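Local structure of Lys-gingipain W83 (Porphyromonas gingivalis, 3M1H) at residues D9-I14 / N45-V50; W18-A23 / N66-P71; H96-A101 / L115-L120; T104-S109 / T152-F157. The protein is a cysteine proteinase that cleaves after lysine, represented here by its K3 cleaved adhesin domain, one of the adhesin modules that are haemolytic in isolation. All coordinates share one frame; numbering follows the deposited sequence.

Contact 1. Residues D9-I14 / N45-V50; sequences DFENGI and NSAICV. With CA (calcium ion), chain F.
Glu11 reaches across to the loop at Ser46-Ile48 and shares a calcium ion with it. From CB, the bend at chi2 (-58°) turns the carboxylate toward the calcium ion and Ile48. Glu11 CG lies 4.1 Å from the calcium ion and carries the carboxylate up to it, while CD is 3.6 Å from Ile48 N. Glu11 OE2 binds the calcium ion at 2.3 Å and also accepts from Ile48 N at 3.1 Å, met on its syn side. OE1 takes a weak second bond from the same N-H, packs against Ile48 CG1 and accepts from a water that bridges to Ala47 N. A glutamate suits this place because its length lets one carboxylate serve metal and backbone together. Ser46 OG, also hydrogen-bonded to His44 O, binds the ion at 2.5 Å, and the carbonyl oxygens of Asp9 and Ile48 bind it too; Asp171 and water complete the site, so oxygens that would otherwise repel are drawn together by the metal. Asp9 OD1 accepts from Glu11 N at 3.0 Å in an Asx turn, linking two residues that both bind the ion. Beside the site Val50 CG1 sits over the centre of the Phe10 ring, 3.8 Å from its centroid, while Val50 CG2 touches Ile14 CD1. Phe10 touches Asp171 and Val50 touches Leu170 of strand 167-177, and Leu68 of strand 65-69 packs on Ile14 and Val50.

Contact 2. Residues W18-A23 / N66-P71; sequences WKTIDA and NYLVTP. With CA (calcium ion), chain E; NA (sodium ion), chain I.
Strands 19-22 and 65-69 form an antiparallel pair at one border of a five-stranded sheet, their short axes 4.7 Å apart. Lys19 with Val69 and Ile21 with Tyr67 are the hydrogen-bonded pairs. Val69 N to Lys19 O is the shortest of their four bonds, at 2.7 Å. On the face bearing these four residues, Ile21 lays CB against Tyr67 CB at 3.8 Å and extends CD1 to Val69 CG2; beta-branched Ile21 and Val69 suit extended strand. Ala23 CB meets the edge of the Tyr67 ring at CE2.

Trp18 closes one end of the pair. Its CG lies anti to its own carbonyl carbon (chi1 -72°), which carries the indole across to the partner segment. Pro71 CD makes a CH-pi contact over the five-membered ring, 3.6 Å from its centroid, and Thr70 CA lies over the six-membered ring on the same face, while Leu68 CG comes to the edge at CE3. Trp18 O binds a sodium ion together with Ala16 O.

At the other end Asp22 OD1 (2.3 Å) and Asn66 OD1 (2.4 Å) bind one calcium ion; Asp22 OD2 to Gly27 N and Asn66 ND2 to Ser52 OG help orient them. Asp24, Asp26, Asn28 (through its main-chain O) and a water complete the shell. The Asp22-Asp24-Asp26-Asn28 spacing resembles DxDxD calcium loops, here beside an antiparallel edge pair of the domain's beta jelly roll.

Contact 3. Residues H96-A101 / L115-L120; sequences HYAVYA and LLEEVL
Glu118 OE2 is gripped by two donors: Tyr97 OH gives it a hydrogen bond of 2.7 Å, and Lys144 from strand 142-148 adds a salt bridge. The hydroxyl comes from above the carboxylate plane, 48° out of it, and the two side chains run side by side with ring and carboxylate planes almost perpendicular. Both first torsions set this up: CG of Tyr97 (chi1 79°) and CG of Glu118 (chi1 66°) each stand between their own backbone N and carbonyl carbon, and Glu118 CG then rests 3.3 Å from Tyr97 CE2. With the lysine beside it, the carboxylate is probably held in its charged form. Leu120 CD2 touches the same ring at CE2, and Leu116 CD2 approaches the hydroxyl end.

These residues belong to an antiparallel pairing at the border of a five-stranded jelly-roll sheet, where strand 116-119 is outermost. Tyr97 and Glu118 form a hydrogen-bonded pair, each N-H meeting the other's O at 3.0 Å. Further along, Leu115 and Leu116 both face Val99, a classic beta bulge, with Leu115 N bonded to Val99 O and Val99 N to Leu116 O. Leu115 CD1 there packs on Ala101 CB.

On the other face the small Ala98 stands beside Glu117, its CB 3.9 Å from Glu117 CB, and the extended chain of Glu117 reaches His96. NE2 of that imidazole donates to the anti lone pair of Glu117 OE2 at 2.7 Å, with ring and carboxylate nearly coplanar. His96 ND1 is bonded to Gly161 O, which helps fix the ring's rotation. Val119 CG2 lies 3.8 Å from His96 CD2.

Contact 4. Residues T104-S109 / T152-F157; sequences TGNDAS and TKYVAF. With NA (sodium ion), chain H.
The ring of Tyr154 carries Asn106 CB on one face, directly above its centre at 3.5 Å from the centroid, a CH-pi contact only 6° off the ring normal. At the edge, in the ring plane, Thr104 O lies 3.3 Å from Tyr154 CE2, and the backbone carbonyl of Gly105 approaches CD2 obliquely. The amide of Asn106 is inclined by 31° to the ring, and its ND2 comes within 3.7 Å of Tyr154 CE1. In Asn106 a chi1 of 63° sets CG between the backbone N and carbonyl carbon; from there Asn106 OD1 binds a sodium ion at 2.4 Å. Five waters fill out that shell. One of them accepts from Asn106 N and donates to Asp107 OD2, so the loop holds the ion both directly and through solvent. Asparagine suits the spot, offering a methylene to the ring and a neutral oxygen to the metal. Lys153 passes Thr104, with CD 3.6 Å from Thr104 O. Asp107 and the carbonyl of Asn106 also receive Lys19 of strand 19-22. No direct hydrogen bond joins the two segments; carbonyl oxygens near the ring's positive edge and a CH over its face suit an aromatic, while Asn106 and waters hold the sodium ion on the loop side.

Contacts 2, 3 and 4 share one five-stranded antiparallel sheet of the jelly roll, in the order 19-22, 65-69, 154-160, 96-102, 116-119. Contacts 2 and 3 occupy its two borders, with centres about 14 Å apart; contact 4 brings in the middle strand, 154-160, bonded on one side to 65-69 and on the other to 96-102. Contact 1 lies against strand 167-177 of the other sheet, its centre about 16 Å from that of contact 2, which it touches through Phe10 on Trp18 and Ile14 on Thr20. Contacts 1 and 2, whose segments alternate, precede 3 and 4, which also alternate. Each calcium site joins parts of the chain distant in sequence.

Contact 1. Residues D9-I14 / N45-V50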
loop_
_atom_site.group_PDB
_atom_site.type_symbol
_atom_site.label_atom_id
_atom_site.label_comp_id
_atom_site.label_asym_id
_atom_site.label_seq_id
_atom_site.Cartn_x
_atom_site.Cartn_y
_atom_site.Cartn_z
ATOM N N ASP A 9 3.015 -4.339 11.495
ATOM C CA ASP A 9 2.537 -5.613 10.968
ATOM C C ASP A 9 1.046 -5.592 10.638
ATOM O O ASP A 9 0.517 -6.581 10.160
ATOM C CB ASP A 9 2.879 -6.804 11.906
ATOM C CG ASP A 9 2.308 -6.653 13.304
ATOM O OD1 ASP A 9 1.339 -5.883 13.508
ATOM O OD2 ASP A 9 2.869 -7.359 14.201
ATOM N N PHE A 10 0.379 -4.500 10.961
ATOM C CA PHE A 10 -1.062 -4.290 10.723
ATOM C C PHE A 10 -1.988 -5.256 11.455
ATOM O O PHE A 10 -3.184 -5.278 11.176
ATOM C CB PHE A 10 -1.383 -4.212 9.208
ATOM C CG PHE A 10 -0.636 -3.095 8.534
ATOM C CD1 PHE A 10 -1.099 -1.793 8.616
ATOM C CD2 PHE A 10 0.536 -3.332 7.851
ATOM C CE1 PHE A 10 -0.417 -0.718 8.047
ATOM C CE2 PHE A 10 1.235 -2.263 7.289
ATOM C CZ PHE A 10 0.760 -0.967 7.384
ATOM N N GLU A 11 -1.456 -6.010 12.432
ATOM C CA GLU A 11 -2.274 -7.016 13.071
ATOM C C GLU A 11 -3.363 -6.413 13.970
ATOM O O GLU A 11 -4.360 -7.088 14.247
ATOM C CB GLU A 11 -1.404 -8.013 13.818
ATOM C CG GLU A 11 -0.469 -8.788 12.886
ATOM C CD GLU A 11 -1.193 -9.562 11.790
ATOM O OE1 GLU A 11 -2.207 -10.254 12.066
ATOM O OE2 GLU A 11 -0.746 -9.523 10.608
ATOM N N ASN A 12 -3.194 -5.156 14.365
ATOM C CA ASN A 12 -4.273 -4.392 14.984
ATOM C C ASN A 12 -4.949 -3.360 14.096
ATOM O O ASN A 12 -5.530 -2.374 14.568
ATOM C CB ASN A 12 -3.749 -3.767 16.274
ATOM C CG ASN A 12 -3.309 -4.829 17.246
ATOM O OD1 ASN A 12 -4.120 -5.671 17.644
ATOM N ND2 ASN A 12 -2.035 -4.853 17.569
ATOM N N GLY A 13 -4.921 -3.613 12.791
ATOM C CA GLY A 13 -5.453 -2.654 11.814
ATOM C C GLY A 13 -4.451 -1.559 11.493
ATOM O O GLY A 13 -3.299 -1.618 11.909
ATOM N N ILE A 14 -4.922 -0.578 10.725
ATOM C CA ILE A 14 -4.166 0.641 10.494
ATOM C C ILE A 14 -4.128 1.382 11.828
ATOM O O ILE A 14 -5.184 1.762 12.342
ATOM C CB ILE A 14 -4.791 1.547 9.437
ATOM C CG1 ILE A 14 -4.901 0.835 8.085
ATOM C CG2 ILE A 14 -3.959 2.800 9.312
ATOM C CD1 ILE A 14 -5.644 1.616 7.028
ATOM N N ASN A 45 2.672 -14.014 5.831
ATOM C CA ASN A 45 2.934 -14.945 6.943
ATOM C C ASN A 45 2.232 -14.475 8.212
ATOM O O ASN A 45 2.786 -14.526 9.307
ATOM C CB ASN A 45 4.440 -15.063 7.224
ATOM C CG ASN A 45 5.214 -15.676 6.084
ATOM O OD1 ASN A 45 4.701 -16.528 5.367
ATOM N ND2 ASN A 45 6.455 -15.243 5.917
ATOM N N SER A 46 1.013 -13.970 8.055
ATOM C CA SER A 46 0.293 -13.331 9.135
ATOM C C SER A 46 -1.185 -13.159 8.715
ATOM O O SER A 46 -1.528 -13.292 7.535
ATOM C CB SER A 46 0.911 -11.969 9.441
ATOM O OG SER A 46 0.669 -11.080 8.356
ATOM N N ALA A 47 -2.045 -12.840 9.675
ATOM C CA ALA A 47 -3.475 -12.735 9.417
ATOM C C ALA A 47 -3.887 -11.467 8.659
ATOM O O ALA A 47 -4.772 -11.527 7.790
ATOM C CB ALA A 47 -4.253 -12.841 10.736
ATOM N N ILE A 48 -3.270 -10.326 8.982
ATOM C CA ILE A 48 -3.762 -9.041 8.452
ATOM C C ILE A 48 -2.737 -8.348 7.577
ATOM O O ILE A 48 -1.557 -8.281 7.903
ATOM C CB ILE A 48 -4.130 -8.045 9.578
ATOM C CG1 ILE A 48 -4.963 -8.724 10.666
ATOM C CG2 ILE A 48 -4.801 -6.775 8.994
ATOM C CD1 ILE A 48 -6.132 -9.370 10.156
ATOM N N CYS A 49 -3.229 -7.767 6.488
ATOM C CA CYS A 49 -2.486 -6.800 5.713
ATOM C C CYS A 49 -3.416 -5.648 5.326
ATOM O O CYS A 49 -4.638 -5.714 5.566
ATOM C CB CYS A 49 -1.876 -7.466 4.475
ATOM S SG CYS A 49 -3.090 -8.119 3.293
ATOM N N VAL A 50 -2.845 -4.578 4.754
ATOM C CA VAL A 50 -3.609 -3.400 4.407
ATOM C C VAL A 50 -3.655 -3.335 2.900
ATOM O O VAL A 50 -2.653 -3.660 2.255
ATOM C CB VAL A 50 -3.042 -2.132 5.069
ATOM C CG1 VAL A 50 -1.619 -1.806 4.562
ATOM C CG2 VAL A 50 -4.014 -0.956 4.908
HETATM CA CA CA F . 0.517 -8.596 8.867
HETATM O O HOH W 1 -1.115 -13.355 12.348
HETATM O O HOH W 2 2.666 -9.205 9.673
#

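Contact 2. Residues W18-A23 / N66-P71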
loop_
_atom_site.group_PDB
_atom_site.type_symbol
_atom_site.label_atom_id
_atom_site.label_comp_id
_atom_site.label_asym_id
_atom_site.label_seq_id
_atom_site.Cartn_x
_atom_site.Cartn_y
_atom_site.Cartn_z
ATOM N N TRP A 18 -1.089 6.416 12.060
ATOM C CA TRP A 18 -0.952 6.528 10.620
ATOM C C TRP A 18 -2.119 7.363 10.060
ATOM O O TRP A 18 -3.093 7.657 10.773
ATOM C CB TRP A 18 -0.960 5.135 9.990
ATOM C CG TRP A 18 0.278 4.296 10.221
ATOM C CD1 TRP A 18 0.855 3.936 11.418
ATOM C CD2 TRP A 18 1.075 3.674 9.207
ATOM N NE1 TRP A 18 1.925 3.143 11.210
ATOM C CE2 TRP A 18 2.109 2.967 9.865
ATOM C CE3 TRP A 18 1.026 3.669 7.813
ATOM C CZ2 TRP A 18 3.064 2.222 9.188
ATOM C CZ3 TRP A 18 1.979 2.947 7.135
ATOM C CH2 TRP A 18 2.998 2.226 7.817
ATOM N N LYS A 19 -2.073 7.689 8.763
ATOM C CA LYS A 19 -3.124 8.487 8.154
ATOM C C LYS A 19 -3.450 7.950 6.781
ATOM O O LYS A 19 -2.559 7.582 6.017
ATOM C CB LYS A 19 -2.638 9.930 8.018
ATOM C CG LYS A 19 -3.477 10.902 7.286
ATOM C CD LYS A 19 -2.591 12.174 7.161
ATOM C CE LYS A 19 -3.305 13.291 6.523
ATOM N NZ LYS A 19 -2.617 14.583 6.660
ATOM N N THR A 20 -4.738 7.888 6.480
ATOM C CA THR A 20 -5.209 7.607 5.131
ATOM C C THR A 20 -5.598 8.926 4.466
ATOM O O THR A 20 -6.159 9.821 5.091
ATOM C CB THR A 20 -6.404 6.602 5.114
ATOM O OG1 THR A 20 -7.508 7.098 5.895
ATOM C CG2 THR A 20 -6.006 5.175 5.621
ATOM N N ILE A 21 -5.315 9.007 3.167
ATOM C CA ILE A 21 -5.762 10.147 2.356
ATOM C C ILE A 21 -6.555 9.592 1.166
ATOM O O ILE A 21 -6.027 8.811 0.370
ATOM C CB ILE A 21 -4.604 11.016 1.846
ATOM C CG1 ILE A 21 -3.738 11.524 2.994
ATOM C CG2 ILE A 21 -5.193 12.214 1.095
ATOM C CD1 ILE A 21 -2.469 12.213 2.515
ATOM N N ASP A 22 -7.837 9.954 1.087
ATOM C CA ASP A 22 -8.696 9.581 -0.053
ATOM C C ASP A 22 -8.660 10.709 -1.089
ATOM O O ASP A 22 -9.556 11.575 -1.118
ATOM C CB ASP A 22 -10.123 9.324 0.425
ATOM C CG ASP A 22 -11.034 8.887 -0.676
ATOM O OD1 ASP A 22 -10.557 8.513 -1.799
ATOM O OD2 ASP A 22 -12.260 8.940 -0.412
ATOM N N ALA A 23 -7.605 10.750 -1.899
ATOM C CA ALA A 23 -7.435 11.899 -2.814
ATOM C C ALA A 23 -8.424 11.920 -3.955
ATOM O O ALA A 23 -8.842 13.009 -4.370
ATOM C CB ALA A 23 -5.985 12.058 -3.316
ATOM N N ASN A 66 -5.264 6.755 -3.534
ATOM C CA ASN A 66 -5.319 6.502 -2.097
ATOM C C ASN A 66 -3.925 6.501 -1.511
ATOM O O ASN A 66 -3.058 5.766 -1.964
ATOM C CB ASN A 66 -5.948 5.141 -1.825
ATOM C CG ASN A 66 -7.366 5.004 -2.313
ATOM O OD1 ASN A 66 -8.083 5.998 -2.540
ATOM N ND2 ASN A 66 -7.799 3.753 -2.477
ATOM N N TYR A 67 -3.722 7.286 -0.458
ATOM C CA TYR A 67 -2.444 7.289 0.290
ATOM C C TYR A 67 -2.606 6.663 1.652
ATOM O O TYR A 67 -3.647 6.784 2.305
ATOM C CB TYR A 67 -1.885 8.696 0.518
ATOM C CG TYR A 67 -1.668 9.549 -0.712
ATOM C CD1 TYR A 67 -0.395 9.943 -1.066
ATOM C CD2 TYR A 67 -2.735 10.039 -1.481
ATOM C CE1 TYR A 67 -0.166 10.787 -2.170
ATOM C CE2 TYR A 67 -2.503 10.877 -2.596
ATOM C CZ TYR A 67 -1.214 11.237 -2.925
ATOM O OH TYR A 67 -0.918 12.076 -3.998
ATOM N N LEU A 68 -1.528 6.005 2.045
ATOM C CA LEU A 68 -1.319 5.492 3.414
ATOM C C LEU A 68 -0.022 6.105 3.905
ATOM O O LEU A 68 1.026 5.845 3.333
ATOM C CB LEU A 68 -1.250 3.969 3.407
ATOM C CG LEU A 68 -0.964 3.313 4.768
ATOM C CD1 LEU A 68 -2.132 3.522 5.732
ATOM C CD2 LEU A 68 -0.674 1.807 4.591
ATOM N N VAL A 69 -0.112 6.930 4.954
ATOM C CA VAL A 69 1.001 7.747 5.442
ATOM C C VAL A 69 1.414 7.286 6.848
ATOM O O VAL A 69 0.569 7.032 7.705
ATOM C CB VAL A 69 0.644 9.244 5.427
ATOM C CG1 VAL A 69 1.923 10.067 5.725
ATOM C CG2 VAL A 69 0.014 9.658 4.062
ATOM N N THR A 70 2.713 7.138 7.045
ATOM C CA THR A 70 3.263 6.777 8.337
ATOM C C THR A 70 3.033 7.880 9.361
ATOM O O THR A 70 2.762 9.031 9.017
ATOM C CB THR A 70 4.799 6.552 8.241
ATOM O OG1 THR A 70 5.459 7.776 7.903
ATOM C CG2 THR A 70 5.141 5.482 7.212
ATOM N N PRO A 71 3.218 7.550 10.645
ATOM C CA PRO A 71 3.345 8.627 11.597
ATOM C C PRO A 71 4.645 9.422 11.362
ATOM O O PRO A 71 5.466 9.025 10.534
ATOM C CB PRO A 71 3.451 7.880 12.938
ATOM C CG PRO A 71 3.272 6.437 12.663
ATOM C CD PRO A 71 3.544 6.246 11.221
HETATM CA CA CA E . -10.342 6.520 -2.928
HETATM NA NA NA I . -4.955 8.551 11.879
HETATM O O HOH W 3 -10.520 4.642 -4.367
HETATM O O HOH W 4 -5.404 6.230 11.271
HETATM O O HOH W 5 -3.427 10.225 11.959
HETATM O O HOH W 6 -6.785 7.860 13.004
HETATM O O HOH W 7 -5.498 10.419 10.623
#

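Contact 3. Residues H96-A101 / L115-L120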
loop_
_atom_site.group_PDB
_atom_site.type_symbol
_atom_site.label_atom_id
_atom_site.label_comp_id
_atom_site.label_asym_id
_atom_site.label_seq_id
_atom_site.Cartn_x
_atom_site.Cartn_y
_atom_site.Cartn_z
ATOM N N HIS A 96 -0.740 -0.332 -9.795
ATOM C CA HIS A 96 0.239 0.724 -9.906
ATOM C C HIS A 96 0.336 1.446 -8.562
ATOM O O HIS A 96 -0.674 1.880 -8.020
ATOM C CB HIS A 96 -0.210 1.672 -11.041
ATOM C CG HIS A 96 0.694 2.832 -11.323
ATOM N ND1 HIS A 96 0.212 3.992 -11.899
ATOM C CD2 HIS A 96 2.019 3.027 -11.149
ATOM C CE1 HIS A 96 1.202 4.858 -12.030
ATOM N NE2 HIS A 96 2.314 4.292 -11.599
ATOM N N TYR A 97 1.547 1.538 -8.038
ATOM C CA TYR A 97 1.763 2.229 -6.768
ATOM C C TYR A 97 3.080 2.968 -6.751
ATOM O O TYR A 97 3.969 2.719 -7.589
ATOM C CB TYR A 97 1.663 1.265 -5.578
ATOM C CG TYR A 97 2.913 0.447 -5.367
ATOM C CD1 TYR A 97 3.811 0.759 -4.358
ATOM C CD2 TYR A 97 3.214 -0.631 -6.200
ATOM C CE1 TYR A 97 4.950 0.036 -4.181
ATOM C CE2 TYR A 97 4.350 -1.379 -6.030
ATOM C CZ TYR A 97 5.223 -1.037 -5.011
ATOM O OH TYR A 97 6.380 -1.741 -4.774
ATOM N N ALA A 98 3.194 3.898 -5.811
ATOM C CA ALA A 98 4.440 4.608 -5.571
ATOM C C ALA A 98 4.663 4.858 -4.076
ATOM O O ALA A 98 3.706 4.830 -3.296
ATOM C CB ALA A 98 4.485 5.935 -6.363
ATOM N N VAL A 99 5.913 5.115 -3.720
ATOM C CA VAL A 99 6.337 5.404 -2.366
ATOM C C VAL A 99 7.015 6.772 -2.390
ATOM O O VAL A 99 7.867 7.010 -3.264
ATOM C CB VAL A 99 7.349 4.348 -1.822
ATOM C CG1 VAL A 99 7.802 4.703 -0.388
ATOM C CG2 VAL A 99 6.745 2.943 -1.940
ATOM N N TYR A 100 6.651 7.651 -1.466
ATOM C CA TYR A 100 7.188 9.022 -1.411
ATOM C C TYR A 100 7.692 9.341 -0.018
ATOM O O TYR A 100 7.192 8.760 0.956
ATOM C CB TYR A 100 6.078 10.023 -1.730
ATOM C CG TYR A 100 5.406 9.869 -3.038
ATOM C CD1 TYR A 100 5.775 10.639 -4.137
ATOM C CD2 TYR A 100 4.338 8.995 -3.188
ATOM C CE1 TYR A 100 5.111 10.486 -5.366
ATOM C CE2 TYR A 100 3.676 8.858 -4.396
ATOM C CZ TYR A 100 4.063 9.603 -5.479
ATOM O OH TYR A 100 3.363 9.447 -6.647
ATOM N N ALA A 101 8.657 10.261 0.092
ATOM C CA ALA A 101 9.072 10.840 1.360
ATOM C C ALA A 101 8.762 12.353 1.321
ATOM O O ALA A 101 8.899 12.991 0.272
ATOM C CB ALA A 101 10.577 10.635 1.619
ATOM N N LEU A 115 10.172 7.959 -4.755
ATOM C CA LEU A 115 11.376 7.171 -4.525
ATOM C C LEU A 115 11.336 5.800 -5.224
ATOM O O LEU A 115 12.399 5.242 -5.560
ATOM C CB LEU A 115 11.606 7.007 -3.024
ATOM C CG LEU A 115 11.679 8.280 -2.188
ATOM C CD1 LEU A 115 11.934 7.922 -0.739
ATOM C CD2 LEU A 115 12.773 9.198 -2.727
ATOM N N LEU A 116 10.130 5.257 -5.390
ATOM C CA LEU A 116 9.845 3.995 -6.034
ATOM C C LEU A 116 8.463 4.121 -6.657
ATOM O O LEU A 116 7.519 4.614 -6.026
ATOM C CB LEU A 116 9.896 2.827 -5.038
ATOM C CG LEU A 116 9.419 1.466 -5.549
ATOM C CD1 LEU A 116 10.344 0.959 -6.635
ATOM C CD2 LEU A 116 9.343 0.391 -4.451
ATOM N N GLU A 117 8.348 3.703 -7.917
ATOM C CA GLU A 117 7.073 3.668 -8.589
ATOM C C GLU A 117 7.087 2.465 -9.504
ATOM O O GLU A 117 8.017 2.267 -10.301
ATOM C CB GLU A 117 6.817 4.956 -9.387
ATOM C CG GLU A 117 5.524 4.913 -10.199
ATOM C CD GLU A 117 5.106 6.281 -10.752
ATOM O OE1 GLU A 117 5.794 7.282 -10.452
ATOM O OE2 GLU A 117 4.084 6.343 -11.487
ATOM N N GLU A 118 6.073 1.633 -9.378
ATOM C CA GLU A 118 6.014 0.453 -10.218
ATOM C C GLU A 118 4.605 -0.087 -10.429
ATOM O O GLU A 118 3.615 0.285 -9.765
ATOM C CB GLU A 118 6.979 -0.639 -9.733
ATOM C CG GLU A 118 6.652 -1.223 -8.440
ATOM C CD GLU A 118 7.652 -2.297 -7.920
ATOM O OE1 GLU A 118 8.811 -2.439 -8.387
ATOM O OE2 GLU A 118 7.238 -2.998 -6.994
ATOM N N VAL A 119 4.515 -0.936 -11.453
ATOM C CA VAL A 119 3.337 -1.709 -11.733
ATOM C C VAL A 119 3.698 -3.148 -11.503
ATOM O O VAL A 119 4.651 -3.656 -12.108
ATOM C CB VAL A 119 2.751 -1.478 -13.193
ATOM C CG1 VAL A 119 1.586 -2.431 -13.466
ATOM C CG2 VAL A 119 2.323 -0.014 -13.342
ATOM N N LEU A 120 2.977 -3.807 -10.602
ATOM C CA LEU A 120 3.309 -5.186 -10.223
ATOM C C LEU A 120 3.298 -6.070 -11.440
ATOM O O LEU A 120 2.431 -5.892 -12.304
ATOM C CB LEU A 120 2.324 -5.739 -9.194
ATOM C CG LEU A 120 2.291 -5.016 -7.847
ATOM C CD1 LEU A 120 1.302 -5.724 -6.928
ATOM C CD2 LEU A 120 3.657 -4.917 -7.211
HETATM O O HOH W 8 4.596 9.726 -8.957
#

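Contact 4. Residues T104-S109 / T152-F157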
loop_
_atom_site.group_PDB
_atom_site.type_symbol
_atom_site.label_atom_id
_atom_site.label_comp_id
_atom_site.label_asym_id
_atom_site.label_seq_id
_atom_site.Cartn_x
_atom_site.Cartn_y
_atom_site.Cartn_z
ATOM N N THR A 104 8.522 17.793 5.267
ATOM C CA THR A 104 7.694 18.769 5.955
ATOM C C THR A 104 6.379 18.139 6.431
ATOM O O THR A 104 6.330 17.537 7.509
ATOM C CB THR A 104 7.462 20.016 5.088
ATOM O OG1 THR A 104 7.045 19.648 3.758
ATOM C CG2 THR A 104 8.756 20.818 4.969
ATOM N N GLY A 105 5.348 18.244 5.612
ATOM C CA GLY A 105 4.005 17.852 5.987
ATOM C C GLY A 105 3.591 16.498 5.460
ATOM O O GLY A 105 4.347 15.794 4.780
ATOM N N ASN A 106 2.347 16.156 5.757
ATOM C CA ASN A 106 1.798 14.850 5.401
ATOM C C ASN A 106 0.508 14.923 4.629
ATOM O O ASN A 106 -0.388 14.083 4.810
ATOM C CB ASN A 106 1.623 13.968 6.633
ATOM C CG ASN A 106 0.625 14.513 7.658
ATOM O OD1 ASN A 106 0.234 15.674 7.622
ATOM N ND2 ASN A 106 0.245 13.658 8.603
ATOM N N ASP A 107 0.408 15.913 3.747
ATOM C CA ASP A 107 -0.724 16.003 2.810
ATOM C C ASP A 107 -0.269 15.645 1.414
ATOM O O ASP A 107 0.924 15.550 1.155
ATOM C CB ASP A 107 -1.355 17.405 2.886
ATOM C CG ASP A 107 -1.742 17.776 4.304
ATOM O OD1 ASP A 107 -2.407 16.963 4.966
ATOM O OD2 ASP A 107 -1.401 18.881 4.772
ATOM N N ALA A 108 -1.221 15.456 0.510
ATOM C CA ALA A 108 -0.899 14.931 -0.829
ATOM C C ALA A 108 0.173 15.764 -1.505
ATOM O O ALA A 108 1.086 15.196 -2.121
ATOM C CB ALA A 108 -2.146 14.846 -1.735
ATOM N N SER A 109 0.090 17.083 -1.404
ATOM C CA SER A 109 1.047 17.948 -2.125
ATOM C C SER A 109 2.483 17.843 -1.616
ATOM O O SER A 109 3.434 18.225 -2.309
ATOM C CB SER A 109 0.579 19.403 -2.099
ATOM O OG SER A 109 0.934 19.951 -0.863
ATOM N N THR A 152 13.666 13.099 6.265
ATOM C CA THR A 152 12.359 12.513 5.964
ATOM C C THR A 152 11.546 12.462 7.239
ATOM O O THR A 152 11.987 11.904 8.259
ATOM C CB THR A 152 12.505 11.088 5.386
ATOM O OG1 THR A 152 13.148 11.106 4.114
ATOM C CG2 THR A 152 11.138 10.434 5.244
ATOM N N LYS A 153 10.342 13.039 7.210
ATOM C CA LYS A 153 9.433 13.047 8.340
ATOM C C LYS A 153 8.239 12.122 8.121
ATOM O O LYS A 153 7.676 11.622 9.096
ATOM C CB LYS A 153 8.888 14.470 8.577
ATOM C CG LYS A 153 9.903 15.484 9.022
ATOM C CD LYS A 153 9.261 16.807 9.439
ATOM C CE LYS A 153 10.163 17.603 10.363
ATOM N NZ LYS A 153 9.768 19.046 10.436
ATOM N N TYR A 154 7.854 11.907 6.871
ATOM C CA TYR A 154 6.731 11.030 6.564
ATOM C C TYR A 154 7.024 10.223 5.322
ATOM O O TYR A 154 7.636 10.746 4.375
ATOM C CB TYR A 154 5.443 11.843 6.276
ATOM C CG TYR A 154 4.974 12.701 7.404
ATOM C CD1 TYR A 154 4.190 12.162 8.409
ATOM C CD2 TYR A 154 5.309 14.047 7.480
ATOM C CE1 TYR A 154 3.754 12.930 9.461
ATOM C CE2 TYR A 154 4.874 14.822 8.545
ATOM C CZ TYR A 154 4.104 14.251 9.515
ATOM O OH TYR A 154 3.679 15.046 10.559
ATOM N N VAL A 155 6.543 8.973 5.317
ATOM C CA VAL A 155 6.557 8.118 4.128
ATOM C C VAL A 155 5.100 7.835 3.749
ATOM O O VAL A 155 4.277 7.540 4.632
ATOM C CB VAL A 155 7.342 6.806 4.398
ATOM C CG1 VAL A 155 7.125 5.809 3.284
ATOM C CG2 VAL A 155 8.849 7.160 4.604
ATOM N N ALA A 156 4.786 7.959 2.450
ATOM C CA ALA A 156 3.485 7.649 1.913
ATOM C C ALA A 156 3.539 6.556 0.859
ATOM O O ALA A 156 4.437 6.538 0.021
ATOM C CB ALA A 156 2.800 8.900 1.317
ATOM N N PHE A 157 2.613 5.620 0.951
ATOM C CA PHE A 157 2.325 4.602 -0.049
ATOM C C PHE A 157 1.077 5.041 -0.806
ATOM O O PHE A 157 0.033 5.312 -0.216
ATOM C CB PHE A 157 2.052 3.250 0.631
ATOM C CG PHE A 157 3.200 2.751 1.466
ATOM C CD1 PHE A 157 4.177 1.931 0.901
ATOM C CD2 PHE A 157 3.307 3.114 2.804
ATOM C CE1 PHE A 157 5.236 1.494 1.680
ATOM C CE2 PHE A 157 4.379 2.693 3.573
ATOM C CZ PHE A 157 5.331 1.880 2.994
HETATM NA NA NA H . -0.338 17.487 9.024
HETATM O O HOH W 9 0.672 18.568 6.886
HETATM O O HOH W 10 -2.297 17.356 7.692
HETATM O O HOH W 11 0.368 16.029 10.670
HETATM O O HOH W 12 1.951 17.720 9.248
HETATM O O HOH W 13 -2.351 17.091 10.575
#